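PDB 4OC9: putative O-acetylhomoserine (Thiol)-lyase from Campylobacter jejuni, which probably uses pyridoxal 5'-phosphate to transfer the aminocarboxypropyl group of O-acetylhomoserine to a sulfur nucleophile. Local coordinates for residues D[13-16]-D[21-24]; D[33-36]-D[40-43]; D[92-97]-D[264-269]. All coordinates share one frame; numbering follows the deposited sequence.

Contact 1. Residues D[13-16]-D[21-24]; sequences GAYN and RSIS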
loop_
_atom_site.group_PDB
_atom_site.type_symbol
_atom_site.label_atom_id
_atom_site.label_comp_id
_atom_site.label_asym_id
_atom_site.label_seq_id
_atom_site.Cartn_x
_atom_site.Cartn_y
_atom_site.Cartn_z
ATOM N N GLY D 13 -19.904 5.824 9.743
ATOM C CA GLY D 13 -20.507 4.565 10.191
ATOM C C GLY D 13 -19.545 3.372 10.224
ATOM O O GLY D 13 -18.501 3.365 9.561
ATOM N N ALA D 14 -19.895 2.380 11.050
ATOM C CA ALA D 14 -19.116 1.168 11.210
ATOM C C ALA D 14 -17.638 1.381 11.547
ATOM O O ALA D 14 -16.849 0.480 11.336
ATOM C CB ALA D 14 -19.243 0.316 9.961
ATOM N N TYR D 15 -17.277 2.542 12.084
ATOM C CA TYR D 15 -15.903 2.867 12.467
ATOM C C TYR D 15 -15.951 3.947 13.580
ATOM O O TYR D 15 -16.410 5.031 13.281
ATOM C CB TYR D 15 -15.076 3.341 11.262
ATOM C CG TYR D 15 -13.700 3.884 11.638
ATOM C CD1 TYR D 15 -12.688 3.034 12.086
ATOM C CD2 TYR D 15 -13.383 5.235 11.456
ATOM C CE1 TYR D 15 -11.439 3.528 12.430
ATOM C CE2 TYR D 15 -12.132 5.736 11.780
ATOM C CZ TYR D 15 -11.161 4.888 12.252
ATOM O OH TYR D 15 -9.921 5.387 12.585
ATOM N N ASN D 16 -15.545 3.567 14.812
ATOM C CA ASN D 16 -15.456 4.311 16.122
ATOM C C ASN D 16 -14.290 5.117 16.416
ATOM O O ASN D 16 -14.386 5.869 17.348
ATOM C CB ASN D 16 -15.377 3.261 17.260
ATOM C CG ASN D 16 -15.427 3.832 18.640
ATOM O OD1 ASN D 16 -14.568 3.527 19.535
ATOM N ND2 ASN D 16 -16.394 4.664 18.838
ATOM N N ARG D 21 -7.560 7.790 17.114
ATOM C CA ARG D 21 -8.593 8.666 16.569
ATOM C C ARG D 21 -8.305 9.239 15.175
ATOM O O ARG D 21 -8.546 10.422 14.901
ATOM C CB ARG D 21 -8.941 9.773 17.595
ATOM C CG ARG D 21 -9.438 9.200 18.919
ATOM C CD ARG D 21 -10.010 10.237 19.852
ATOM N NE ARG D 21 -11.191 10.864 19.251
ATOM C CZ ARG D 21 -12.430 10.382 19.310
ATOM N NH1 ARG D 21 -12.680 9.241 19.917
ATOM N NH2 ARG D 21 -13.423 11.049 18.741
ATOM N N SER D 22 -7.781 8.381 14.309
ATOM C CA SER D 22 -7.486 8.772 12.950
ATOM C C SER D 22 -8.836 8.878 12.234
ATOM O O SER D 22 -9.696 8.019 12.419
ATOM C CB SER D 22 -6.622 7.739 12.257
ATOM O OG SER D 22 -7.238 6.471 12.265
ATOM N N ILE D 23 -9.030 9.947 11.459
ATOM C CA ILE D 23 -10.289 10.152 10.745
ATOM C C ILE D 23 -10.448 9.094 9.679
ATOM O O ILE D 23 -11.542 8.597 9.435
ATOM C CB ILE D 23 -10.384 11.569 10.176
ATOM C CG1 ILE D 23 -10.435 12.547 11.349
ATOM C CG2 ILE D 23 -11.648 11.723 9.354
ATOM C CD1 ILE D 23 -10.405 13.975 10.940
ATOM N N SER D 24 -9.336 8.777 9.040
ATOM C CA SER D 24 -9.335 7.757 8.019
ATOM C C SER D 24 -9.210 6.397 8.695
ATOM O O SER D 24 -8.575 6.289 9.736
ATOM C CB SER D 24 -8.155 7.922 7.079
ATOM O OG SER D 24 -8.157 6.854 6.151
HETATM O O HOH W 1 -7.970 5.396 14.890
#
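With CG anti to the backbone N (chi1 172°), the Tyr15 ring extends toward 21-24 and brings its OH to Ser22; Ser22 in turn sets its hydroxyl between its own N and carbonyl carbon (chi1 57°). Both segments belong to the long N-terminal loop between helices 6-9 and 38-45, the arm that in this pyridoxal-phosphate family reaches over to neighbouring subunits. The phenol donates to the backbone carbonyl of Ser22, Tyr15 OH to Ser22 O 2.6 Å. That acceptor lies at the ring edge, near the ring plane, while the donor stands 27° out of the carbonyl plane. A water bridges the same two residues: it donates to Tyr15 OH and accepts from Ser22 N, so the phenol oxygen is held both as donor and as acceptor. Further along the ring, Tyr15 CE2 comes to 3.7 Å from Ile23 O. Tyr15 also packs on Val64 and Arg68 of helix 60-73, tying the arm back to its own chain. On the far segment, Ser24 N bonds to Asn30 OD1 of the second subunit. Within 21-24, Ser22 OG donates to Ser24 O at 2.9 Å, approaching almost straight in line with the carbonyl bond.

Contact 2. Residues D[33-36]-D[40-43]; sequences YNFE and QAAA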
loop_
_atom_site.group_PDB
_atom_site.type_symbol
_atom_site.label_atom_id
_atom_site.label_comp_id
_atom_site.label_asym_id
_atom_site.label_seq_id
_atom_site.Cartn_x
_atom_site.Cartn_y
_atom_site.Cartn_z
ATOM N N TYR D 33 -3.948 -11.577 15.354
ATOM C CA TYR D 33 -4.284 -10.725 16.470
ATOM C C TYR D 33 -3.880 -11.312 17.822
ATOM O O TYR D 33 -3.898 -12.521 18.032
ATOM C CB TYR D 33 -5.806 -10.486 16.395
ATOM C CG TYR D 33 -6.176 -9.990 15.021
ATOM C CD1 TYR D 33 -6.442 -10.886 13.990
ATOM C CD2 TYR D 33 -6.160 -8.622 14.721
ATOM C CE1 TYR D 33 -6.737 -10.426 12.704
ATOM C CE2 TYR D 33 -6.463 -8.167 13.454
ATOM C CZ TYR D 33 -6.747 -9.062 12.449
ATOM O OH TYR D 33 -6.995 -8.610 11.174
ATOM N N ASN D 34 -3.512 -10.436 18.744
ATOM C CA ASN D 34 -3.091 -10.850 20.066
ATOM C C ASN D 34 -4.284 -11.031 20.985
ATOM O O ASN D 34 -4.894 -10.052 21.401
ATOM C CB ASN D 34 -2.157 -9.777 20.636
ATOM C CG ASN D 34 -1.547 -10.144 21.992
ATOM O OD1 ASN D 34 -1.154 -9.264 22.721
ATOM N ND2 ASN D 34 -1.460 -11.435 22.325
ATOM N N PHE D 35 -4.641 -12.284 21.275
ATOM C CA PHE D 35 -5.754 -12.551 22.166
ATOM C C PHE D 35 -5.288 -12.119 23.540
ATOM O O PHE D 35 -4.122 -12.311 23.887
ATOM C CB PHE D 35 -6.131 -14.016 22.195
ATOM C CG PHE D 35 -6.425 -14.571 20.843
ATOM C CD1 PHE D 35 -7.583 -14.190 20.162
ATOM C CD2 PHE D 35 -5.580 -15.480 20.262
ATOM C CE1 PHE D 35 -7.854 -14.678 18.914
ATOM C CE2 PHE D 35 -5.867 -15.985 19.004
ATOM C CZ PHE D 35 -6.999 -15.592 18.342
ATOM N N GLU D 36 -6.197 -11.531 24.325
ATOM C CA GLU D 36 -5.875 -11.033 25.686
ATOM C C GLU D 36 -5.654 -12.169 26.694
ATOM O O GLU D 36 -4.982 -11.966 27.699
ATOM C CB GLU D 36 -6.953 -10.096 26.211
ATOM C CG GLU D 36 -7.251 -8.922 25.292
ATOM C CD GLU D 36 -8.347 -8.037 25.820
ATOM O OE1 GLU D 36 -8.327 -7.712 27.017
ATOM O OE2 GLU D 36 -9.201 -7.609 25.020
ATOM N N GLN D 40 -10.552 -16.077 25.961
ATOM C CA GLN D 40 -10.995 -15.223 24.876
ATOM C C GLN D 40 -10.774 -15.894 23.521
ATOM O O GLN D 40 -11.649 -15.886 22.656
ATOM C CB GLN D 40 -10.207 -13.933 24.876
ATOM C CG GLN D 40 -10.717 -12.929 23.857
ATOM C CD GLN D 40 -9.895 -11.646 23.846
ATOM O OE1 GLN D 40 -8.702 -11.663 23.612
ATOM N NE2 GLN D 40 -10.564 -10.519 23.998
ATOM N N ALA D 41 -9.569 -16.427 23.345
ATOM C CA ALA D 41 -9.193 -17.092 22.114
ATOM C C ALA D 41 -10.147 -18.252 21.824
ATOM O O ALA D 41 -10.888 -18.232 20.858
ATOM C CB ALA D 41 -7.759 -17.567 22.204
ATOM N N ALA D 42 -10.143 -19.239 22.704
ATOM C CA ALA D 42 -11.010 -20.411 22.563
ATOM C C ALA D 42 -12.466 -19.996 22.361
ATOM O O ALA D 42 -13.170 -20.565 21.539
ATOM C CB ALA D 42 -10.878 -21.334 23.783
ATOM N N ALA D 43 -12.914 -19.006 23.109
ATOM C CA ALA D 43 -14.276 -18.560 22.970
ATOM C C ALA D 43 -14.540 -18.083 21.541
ATOM O O ALA D 43 -15.629 -18.303 21.009
ATOM C CB ALA D 43 -14.591 -17.477 23.987
#
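One face of the Phe35 ring is covered by Ala41, whose CB sits 3.8 Å from the ring centroid and 21° off the normal, a CH-pi contact displaced toward the rim; its shortest approach is to Phe35 CG. The opposite face carries the backbone carbonyl O of Tyr33, also toward the rim, and at the edge, near the ring plane, lies Gln40 OE1. That amide oxygen does the polar work of the contact. It accepts from the backbone N of Glu36, Glu36 N to Gln40 OE1 2.6 Å, with an angle of 164° at the hydrogen and the donor tilted from the amide carbonyl plane. Gln40 gets there by a straight chain, CG trans to the backbone N (chi1 -174°), which points the amide off the start of helix 38-45 and back at the loop before it. The other arm of the amide, Gln40 NE2, makes a weak bond of 3.4 Å to Glu36 OE2, carboxylate and amide planes standing close to perpendicular. Near the helix start, Gln40 N is bonded to Asn37 OD1. Phe35 also packs on Ala366 of the fourth subunit, and Glu36 on Arg21 of the second, so this loop-to-helix junction sits where neighbouring copies meet. The amide orientation rests mainly on the short bond from the Glu36 N-H, which calls for an oxygen there; the weak NE2 bond is consistent with it.

Contact 3. Residues D[92-97]-D[264-269]; sequences LINLAS and ITWLRD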
loop_
_atom_site.group_PDB
_atom_site.type_symbol
_atom_site.label_atom_id
_atom_site.label_comp_id
_atom_site.label_asym_id
_atom_site.label_seq_id
_atom_site.Cartn_x
_atom_site.Cartn_y
_atom_site.Cartn_z
ATOM N N LEU D 92 -23.571 -18.622 -4.296
ATOM C CA LEU D 92 -24.197 -19.821 -4.816
ATOM C C LEU D 92 -23.912 -21.079 -3.961
ATOM O O LEU D 92 -24.838 -21.801 -3.546
ATOM C CB LEU D 92 -23.764 -20.028 -6.271
ATOM C CG LEU D 92 -24.267 -18.916 -7.216
ATOM C CD1 LEU D 92 -23.606 -18.973 -8.589
ATOM C CD2 LEU D 92 -25.783 -18.953 -7.350
ATOM N N ILE D 93 -22.636 -21.340 -3.680
ATOM C CA ILE D 93 -22.277 -22.525 -2.874
ATOM C C ILE D 93 -22.764 -22.423 -1.449
ATOM O O ILE D 93 -22.865 -23.442 -0.790
ATOM C CB ILE D 93 -20.774 -22.857 -2.877
ATOM C CG1 ILE D 93 -19.977 -21.710 -2.231
ATOM C CG2 ILE D 93 -20.317 -23.174 -4.298
ATOM C CD1 ILE D 93 -18.478 -21.918 -2.217
ATOM N N ASN D 94 -23.088 -21.227 -0.969
ATOM C CA ASN D 94 -23.550 -21.126 0.401
ATOM C C ASN D 94 -24.995 -21.595 0.450
ATOM O O ASN D 94 -25.560 -21.796 1.526
ATOM C CB ASN D 94 -23.510 -19.687 0.903
ATOM C CG ASN D 94 -23.565 -19.602 2.415
ATOM O OD1 ASN D 94 -23.048 -20.483 3.113
ATOM N ND2 ASN D 94 -24.071 -18.505 2.927
ATOM N N LEU D 95 -25.595 -21.723 -0.734
ATOM C CA LEU D 95 -26.983 -22.141 -0.904
ATOM C C LEU D 95 -27.170 -23.504 -1.567
ATOM O O LEU D 95 -28.074 -24.243 -1.186
ATOM C CB LEU D 95 -27.715 -21.107 -1.753
ATOM C CG LEU D 95 -27.805 -19.698 -1.167
ATOM C CD1 LEU D 95 -28.372 -18.720 -2.177
ATOM C CD2 LEU D 95 -28.614 -19.706 0.121
ATOM N N ALA D 96 -26.314 -23.833 -2.531
ATOM C CA ALA D 96 -26.403 -25.103 -3.234
ATOM C C ALA D 96 -25.155 -25.957 -3.066
ATOM O O ALA D 96 -24.030 -25.452 -2.984
ATOM C CB ALA D 96 -26.632 -24.856 -4.707
ATOM N N SER D 97 -25.379 -27.268 -3.015
ATOM C CA SER D 97 -24.311 -28.248 -2.880
ATOM C C SER D 97 -24.550 -29.329 -3.935
ATOM O O SER D 97 -25.551 -29.288 -4.662
ATOM C CB SER D 97 -24.242 -28.814 -1.462
ATOM O OG SER D 97 -25.476 -29.394 -1.098
ATOM N N ILE D 264 -17.230 -18.658 8.536
ATOM C CA ILE D 264 -16.713 -19.872 9.189
ATOM C C ILE D 264 -16.480 -21.068 8.262
ATOM O O ILE D 264 -15.770 -22.008 8.631
ATOM C CB ILE D 264 -17.583 -20.301 10.381
ATOM C CG1 ILE D 264 -18.939 -20.854 9.928
ATOM C CG2 ILE D 264 -17.697 -19.144 11.354
ATOM C CD1 ILE D 264 -19.787 -21.381 11.070
ATOM N N THR D 265 -17.068 -21.027 7.072
ATOM C CA THR D 265 -16.879 -22.123 6.155
ATOM C C THR D 265 -16.186 -21.756 4.837
ATOM O O THR D 265 -15.062 -22.195 4.605
ATOM C CB THR D 265 -18.213 -22.827 5.839
ATOM O OG1 THR D 265 -18.839 -23.252 7.053
ATOM C CG2 THR D 265 -17.979 -24.020 4.939
ATOM N N TRP D 266 -16.790 -20.881 4.030
ATOM C CA TRP D 266 -16.198 -20.536 2.740
ATOM C C TRP D 266 -14.905 -19.700 2.801
ATOM O O TRP D 266 -13.960 -19.974 2.055
ATOM C CB TRP D 266 -17.240 -19.949 1.841
ATOM C CG TRP D 266 -18.490 -20.824 1.808
ATOM C CD1 TRP D 266 -19.735 -20.478 2.237
ATOM C CD2 TRP D 266 -18.567 -22.208 1.464
ATOM N NE1 TRP D 266 -20.591 -21.514 2.081
ATOM C CE2 TRP D 266 -19.901 -22.599 1.623
ATOM C CE3 TRP D 266 -17.643 -23.145 0.982
ATOM C CZ2 TRP D 266 -20.355 -23.911 1.336
ATOM C CZ3 TRP D 266 -18.091 -24.441 0.689
ATOM C CH2 TRP D 266 -19.439 -24.804 0.862
ATOM N N LEU D 267 -14.861 -18.673 3.633
ATOM C CA LEU D 267 -13.629 -17.908 3.753
ATOM C C LEU D 267 -12.597 -18.758 4.486
ATOM O O LEU D 267 -11.474 -18.884 4.035
ATOM C CB LEU D 267 -13.795 -16.570 4.496
ATOM C CG LEU D 267 -14.352 -15.409 3.705
ATOM C CD1 LEU D 267 -14.702 -14.219 4.582
ATOM C CD2 LEU D 267 -13.320 -15.020 2.648
ATOM N N ARG D 268 -13.008 -19.361 5.587
ATOM C CA ARG D 268 -12.084 -20.157 6.355
ATOM C C ARG D 268 -11.447 -21.299 5.620
ATOM O O ARG D 268 -10.253 -21.515 5.737
ATOM C CB ARG D 268 -12.756 -20.696 7.606
ATOM C CG ARG D 268 -11.782 -21.398 8.528
ATOM C CD ARG D 268 -12.414 -21.739 9.866
ATOM N NE ARG D 268 -11.395 -22.163 10.848
ATOM C CZ ARG D 268 -11.632 -22.473 12.127
ATOM N NH1 ARG D 268 -12.862 -22.433 12.632
ATOM N NH2 ARG D 268 -10.628 -22.828 12.912
ATOM N N ASP D 269 -12.229 -22.020 4.833
ATOM C CA ASP D 269 -11.685 -23.182 4.114
ATOM C C ASP D 269 -11.276 -22.957 2.648
ATOM O O ASP D 269 -10.396 -23.639 2.163
ATOM C CB ASP D 269 -12.693 -24.348 4.211
ATOM C CG ASP D 269 -13.059 -24.723 5.672
ATOM O OD1 ASP D 269 -12.406 -24.251 6.627
ATOM O OD2 ASP D 269 -14.028 -25.504 5.856
#
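The polar part of this contact is one bond, from the indole N-H of Trp266 to the side-chain amide oxygen of Asn94, NE1 to OD1 2.9 Å. The acceptor lies at the indole edge, in the ring plane, yet the bond is bent, 146° at the hydrogen. The amide stands almost perpendicular to the indole, and the donor comes in well to the side of the C=O bond, at 114°. Asn94 is gripped at its other side-chain end too: ND2 donates to Phe258 O, so both halves of this buried amide are satisfied by helix 257-270. Apolar contact comes from Ile93, whose CD1 lies over one face of the indole, 3.8 Å from the centroid of the six-membered ring, in a CH-pi contact; the nearest ring atom to Ile93 CD1 is Trp266 CE3 at 3.5 Å. With chi1 at 63°, Ile93 sends CG1 and then CD1 out along this face. The join is between the C-terminal end of helix 84-93 and helix 257-270 in the large, PLP-binding domain, whose seven-stranded sheet takes Leu95 against strands 146-152 and 177-181. Across the indole, Thr265 CG2 sits over the opposite face, sandwiching the ring. On the same side as the CD1 methyl, well off the ring plane, Ile93 O comes to 3.3 Å from Trp266 CZ2. Beyond, Trp266 packs on Thr119 of the fourth subunit.

How the contacts relate
Contacts 1 and 2 follow one another along the N-terminal arm: contact 1 lies in the loop after helix 6-9, and contact 2 where that loop runs into helix 38-45. Contact 3 comes last, joining helices 84-93 and 257-270 beside the seven-stranded sheet. None of the three touches another. The centres of contacts 1 and 2 are about 23 Å apart, those of 2 and 3 about 25 Å, and those of 1 and 3 about 31 Å. What they share is the tetramer: contacts 1 and 2 both meet the second subunit, contacts 2 and 3 the fourth. The arm thus spreads over neighbouring copies, while contact 3 links the body of the chain to one of them.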